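Local coordinates for rhusiopathiae surface protein B (Erysipelothrix rhusiopathiae, PDB 3V10) that probably binds collagen as a cell-wall-anchored surface adhesin, of which this chain is the collagen-binding region, at residues Asn182-Ile187 / Thr262-Thr267. Sequence-based numbering, arbitrary orientation.
Sequences NWWLNI and TVTYDT
T267 OG1 is held by two nitrogens: W183 donates its indole NE1-H to it (NE1 to OG1 2.9 Å, the oxygen 17° out of the ring plane), and H208 ND1 is hydrogen-bonded to it as well. The W183 side chain crosses that of T267 at about a right angle, its pyrrole edge also meeting the threonine methyl. CG of W183 anti to the carbonyl carbon (chi1 -50°) and the ring turned by chi2 82° set the indole nearly parallel to the Y265 ring, but slid so far that the two barely overlap. The closer contact is CH-pi: W183 CB sits over one face of the phenol ring, 3.8 Å from its centroid. L185 CG meets the edge of the same ring at CE1, 4.1 Å away, while the Y265 hydroxyl is hydrogen-bonded to D202 OD2. Strands 180-187 and 260-269 run antiparallel as neighbours inside a five-stranded sheet of the collagen-binding domain, which has the DEv-IgG fold of the collagen hug adhesins; W183, L185, V263 and Y265 share one face, on which strands 198-204 and 276-286 of the second sheet pack: I204 and N279 touch Y265, and N279 also touches W183. W183 and Y265, like L185 and V263, form hydrogen-bonded pairs; the L185 N to V263 O bond is 2.7 Å. W184, T264, N186 and T262 occupy the other face. There T264 CG2 approaches W184 CD1 obliquely at 3.4 Å, and T262 CG2 comes to the indole edge in plane. One water bridges N186 and T262, donating to N186 OD1 and lying 2.6 Å (water O) from T262 OG1, while N186 ND2 reaches the W168 carbonyl on strand 167-173.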
ATOM      1  N   ASN A 182      -4.340   1.445  -6.521  1.00 10.46           N
ATOM      2  CA  ASN A 182      -4.247   2.159  -7.788  1.00 10.86           C
ATOM      3  C   ASN A 182      -3.209   1.484  -8.668  1.00  9.71           C
ATOM      4  O   ASN A 182      -2.172   1.044  -8.178  1.00  8.35           O
ATOM      5  CB  ASN A 182      -3.851   3.618  -7.553  1.00 12.85           C
ATOM      6  CG  ASN A 182      -4.782   4.317  -6.585  1.00 16.01           C
ATOM      7  OD1 ASN A 182      -5.999   4.293  -6.758  1.00 17.38           O
ATOM      8  ND2 ASN A 182      -4.215   4.945  -5.559  1.00 15.82           N
ATOM      9  N   TRP A 183      -3.493   1.403  -9.963  1.00  9.38           N
ATOM     10  CA  TRP A 183      -2.573   0.749 -10.889  1.00  8.97           C
ATOM     11  C   TRP A 183      -2.245   1.575 -12.124  1.00  7.49           C
ATOM     12  O   TRP A 183      -3.030   2.424 -12.545  1.00  8.00           O
ATOM     13  CB  TRP A 183      -3.141  -0.607 -11.315  1.00  9.57           C
ATOM     14  CG  TRP A 183      -3.571  -1.447 -10.158  1.00  7.33           C
ATOM     15  CD1 TRP A 183      -4.750  -1.358  -9.480  1.00  6.32           C
ATOM     16  CD2 TRP A 183      -2.808  -2.466  -9.503  1.00  8.70           C
ATOM     17  NE1 TRP A 183      -4.771  -2.254  -8.443  1.00  9.17           N
ATOM     18  CE2 TRP A 183      -3.590  -2.947  -8.431  1.00  8.74           C
ATOM     19  CE3 TRP A 183      -1.538  -3.018  -9.714  1.00  7.24           C
ATOM     20  CZ2 TRP A 183      -3.146  -3.959  -7.572  1.00  9.13           C
ATOM     21  CZ3 TRP A 183      -1.096  -4.025  -8.859  1.00  9.53           C
ATOM     22  CH2 TRP A 183      -1.896  -4.483  -7.802  1.00  9.04           C
ATOM     23  N   TRP A 184      -1.077   1.299 -12.704  1.00  8.08           N
ATOM     24  CA  TRP A 184      -0.589   2.005 -13.887  1.00  9.07           C
ATOM     25  C   TRP A 184      -0.020   1.067 -14.940  1.00  7.49           C
ATOM     26  O   TRP A 184       0.854   0.263 -14.632  1.00  8.04           O
ATOM     27  CB  TRP A 184       0.549   2.964 -13.510  1.00  7.95           C
ATOM     28  CG  TRP A 184       0.159   4.155 -12.710  1.00 11.45           C
ATOM     29  CD1 TRP A 184      -0.086   5.411 -13.181  1.00 12.27           C
ATOM     30  CD2 TRP A 184      -0.025   4.213 -11.291  1.00 11.19           C
ATOM     31  NE1 TRP A 184      -0.409   6.249 -12.146  1.00 12.36           N
ATOM     32  CE2 TRP A 184      -0.381   5.541 -10.973  1.00 12.56           C
ATOM     33  CE3 TRP A 184       0.075   3.272 -10.258  1.00 11.64           C
ATOM     34  CZ2 TRP A 184      -0.638   5.956  -9.660  1.00 11.26           C
ATOM     35  CZ3 TRP A 184      -0.183   3.682  -8.951  1.00 13.06           C
ATOM     36  CH2 TRP A 184      -0.535   5.015  -8.668  1.00 10.69           C
ATOM     37  N   LEU A 185      -0.514   1.169 -16.170  1.00  7.68           N
ATOM     38  CA  LEU A 185       0.025   0.384 -17.279  1.00  8.76           C
ATOM     39  C   LEU A 185       0.738   1.431 -18.145  1.00  8.11           C
ATOM     40  O   LEU A 185       0.095   2.267 -18.776  1.00 10.85           O
ATOM     41  CB  LEU A 185      -1.088  -0.290 -18.093  1.00  7.99           C
ATOM     42  CG  LEU A 185      -2.101  -1.173 -17.360  1.00  5.24           C
ATOM     43  CD1 LEU A 185      -3.001  -1.865 -18.393  1.00  8.29           C
ATOM     44  CD2 LEU A 185      -1.387  -2.201 -16.505  1.00  7.25           C
ATOM     45  N   ASN A 186       2.066   1.400 -18.158  1.00 10.24           N
ATOM     46  CA  ASN A 186       2.843   2.371 -18.929  1.00 11.68           C
ATOM     47  C   ASN A 186       3.223   1.799 -20.288  1.00 10.78           C
ATOM     48  O   ASN A 186       4.169   1.023 -20.397  1.00 11.70           O
ATOM     49  CB  ASN A 186       4.090   2.746 -18.132  1.00 11.79           C
ATOM     50  CG  ASN A 186       3.751   3.194 -16.723  1.00 12.98           C
ATOM     51  OD1 ASN A 186       3.351   4.337 -16.506  1.00 15.20           O
ATOM     52  ND2 ASN A 186       3.883   2.289 -15.764  1.00 11.38           N
ATOM     53  N   ILE A 187       2.493   2.212 -21.321  1.00 11.58           N
ATOM     54  CA  ILE A 187       2.704   1.709 -22.672  1.00 12.39           C
ATOM     55  C   ILE A 187       3.432   2.664 -23.603  1.00 13.99           C
ATOM     56  O   ILE A 187       2.995   3.789 -23.838  1.00 14.40           O
ATOM     57  CB  ILE A 187       1.357   1.335 -23.322  1.00 12.47           C
ATOM     58  CG1 ILE A 187       0.564   0.446 -22.361  1.00 12.12           C
ATOM     59  CG2 ILE A 187       1.592   0.617 -24.648  1.00 13.33           C
ATOM     60  CD1 ILE A 187      -0.858   0.158 -22.812  1.00 13.02           C
ATOM     61  N   THR A 262      -0.687   5.870 -20.816  1.00 14.79           N
ATOM     62  CA  THR A 262      -0.644   5.470 -19.424  1.00 13.62           C
ATOM     63  C   THR A 262      -2.065   5.140 -19.000  1.00 13.99           C
ATOM     64  O   THR A 262      -2.872   6.033 -18.751  1.00 13.90           O
ATOM     65  CB  THR A 262      -0.099   6.595 -18.527  1.00 14.34           C
ATOM     66  OG1 THR A 262       1.175   7.025 -19.026  1.00 14.64           O
ATOM     67  CG2 THR A 262       0.071   6.101 -17.100  1.00 14.03           C
ATOM     68  N   VAL A 263      -2.372   3.848 -18.957  1.00 12.61           N
ATOM     69  CA  VAL A 263      -3.692   3.385 -18.556  1.00 11.31           C
ATOM     70  C   VAL A 263      -3.712   3.220 -17.040  1.00 12.64           C
ATOM     71  O   VAL A 263      -2.898   2.483 -16.479  1.00 11.90           O
ATOM     72  CB  VAL A 263      -4.034   2.020 -19.211  1.00 10.13           C
ATOM     73  CG1 VAL A 263      -5.400   1.540 -18.745  1.00 11.25           C
ATOM     74  CG2 VAL A 263      -4.014   2.149 -20.731  1.00  8.51           C
ATOM     75  N   THR A 264      -4.637   3.908 -16.375  1.00 10.66           N
ATOM     76  CA  THR A 264      -4.748   3.807 -14.929  1.00 11.54           C
ATOM     77  C   THR A 264      -6.118   3.266 -14.542  1.00  9.18           C
ATOM     78  O   THR A 264      -7.094   3.428 -15.272  1.00  8.61           O
ATOM     79  CB  THR A 264      -4.531   5.178 -14.241  1.00 12.61           C
ATOM     80  OG1 THR A 264      -5.505   6.117 -14.713  1.00 10.43           O
ATOM     81  CG2 THR A 264      -3.134   5.705 -14.549  1.00 13.84           C
ATOM     82  N   TYR A 265      -6.178   2.599 -13.400  1.00  9.01           N
ATOM     83  CA  TYR A 265      -7.430   2.045 -12.905  1.00  9.17           C
ATOM     84  C   TYR A 265      -7.260   1.643 -11.452  1.00  9.90           C
ATOM     85  O   TYR A 265      -6.141   1.589 -10.939  1.00  9.64           O
ATOM     86  CB  TYR A 265      -7.866   0.820 -13.726  1.00 10.05           C
ATOM     87  CG  TYR A 265      -6.925  -0.361 -13.667  1.00  8.44           C
ATOM     88  CD1 TYR A 265      -5.820  -0.442 -14.517  1.00  9.51           C
ATOM     89  CD2 TYR A 265      -7.134  -1.401 -12.759  1.00 10.24           C
ATOM     90  CE1 TYR A 265      -4.949  -1.525 -14.466  1.00  9.72           C
ATOM     91  CE2 TYR A 265      -6.261  -2.492 -12.697  1.00  9.60           C
ATOM     92  CZ  TYR A 265      -5.172  -2.545 -13.555  1.00  8.97           C
ATOM     93  OH  TYR A 265      -4.304  -3.610 -13.507  1.00 11.07           O
ATOM     94  N   ASP A 266      -8.378   1.364 -10.797  1.00  9.76           N
ATOM     95  CA  ASP A 266      -8.356   0.965  -9.398  1.00  9.43           C
ATOM     96  C   ASP A 266      -8.937  -0.424  -9.218  1.00  8.72           C
ATOM     97  O   ASP A 266      -9.740  -0.889 -10.030  1.00  9.00           O
ATOM     98  CB  ASP A 266      -9.201   1.917  -8.536  1.00  6.81           C
ATOM     99  CG  ASP A 266      -8.816   3.373  -8.704  1.00 11.93           C
ATOM    100  OD1 ASP A 266      -7.670   3.654  -9.099  1.00 14.65           O
ATOM    101  OD2 ASP A 266      -9.669   4.242  -8.414  1.00 14.79           O
ATOM    102  N   THR A 267      -8.518  -1.092  -8.152  1.00  9.59           N
ATOM    103  CA  THR A 267      -9.086  -2.386  -7.815  1.00  9.43           C
ATOM    104  C   THR A 267      -9.498  -2.256  -6.356  1.00 10.11           C
ATOM    105  O   THR A 267      -9.037  -1.355  -5.652  1.00 11.45           O
ATOM    106  CB  THR A 267      -8.099  -3.556  -7.975  1.00 10.37           C
ATOM    107  OG1 THR A 267      -7.036  -3.435  -7.025  1.00  7.45           O
ATOM    108  CG2 THR A 267      -7.553  -3.591  -9.393  1.00 12.73           C
TER
HETATM  109  O   HOH W   1       3.488   5.980 -18.593  1.00 21.22           O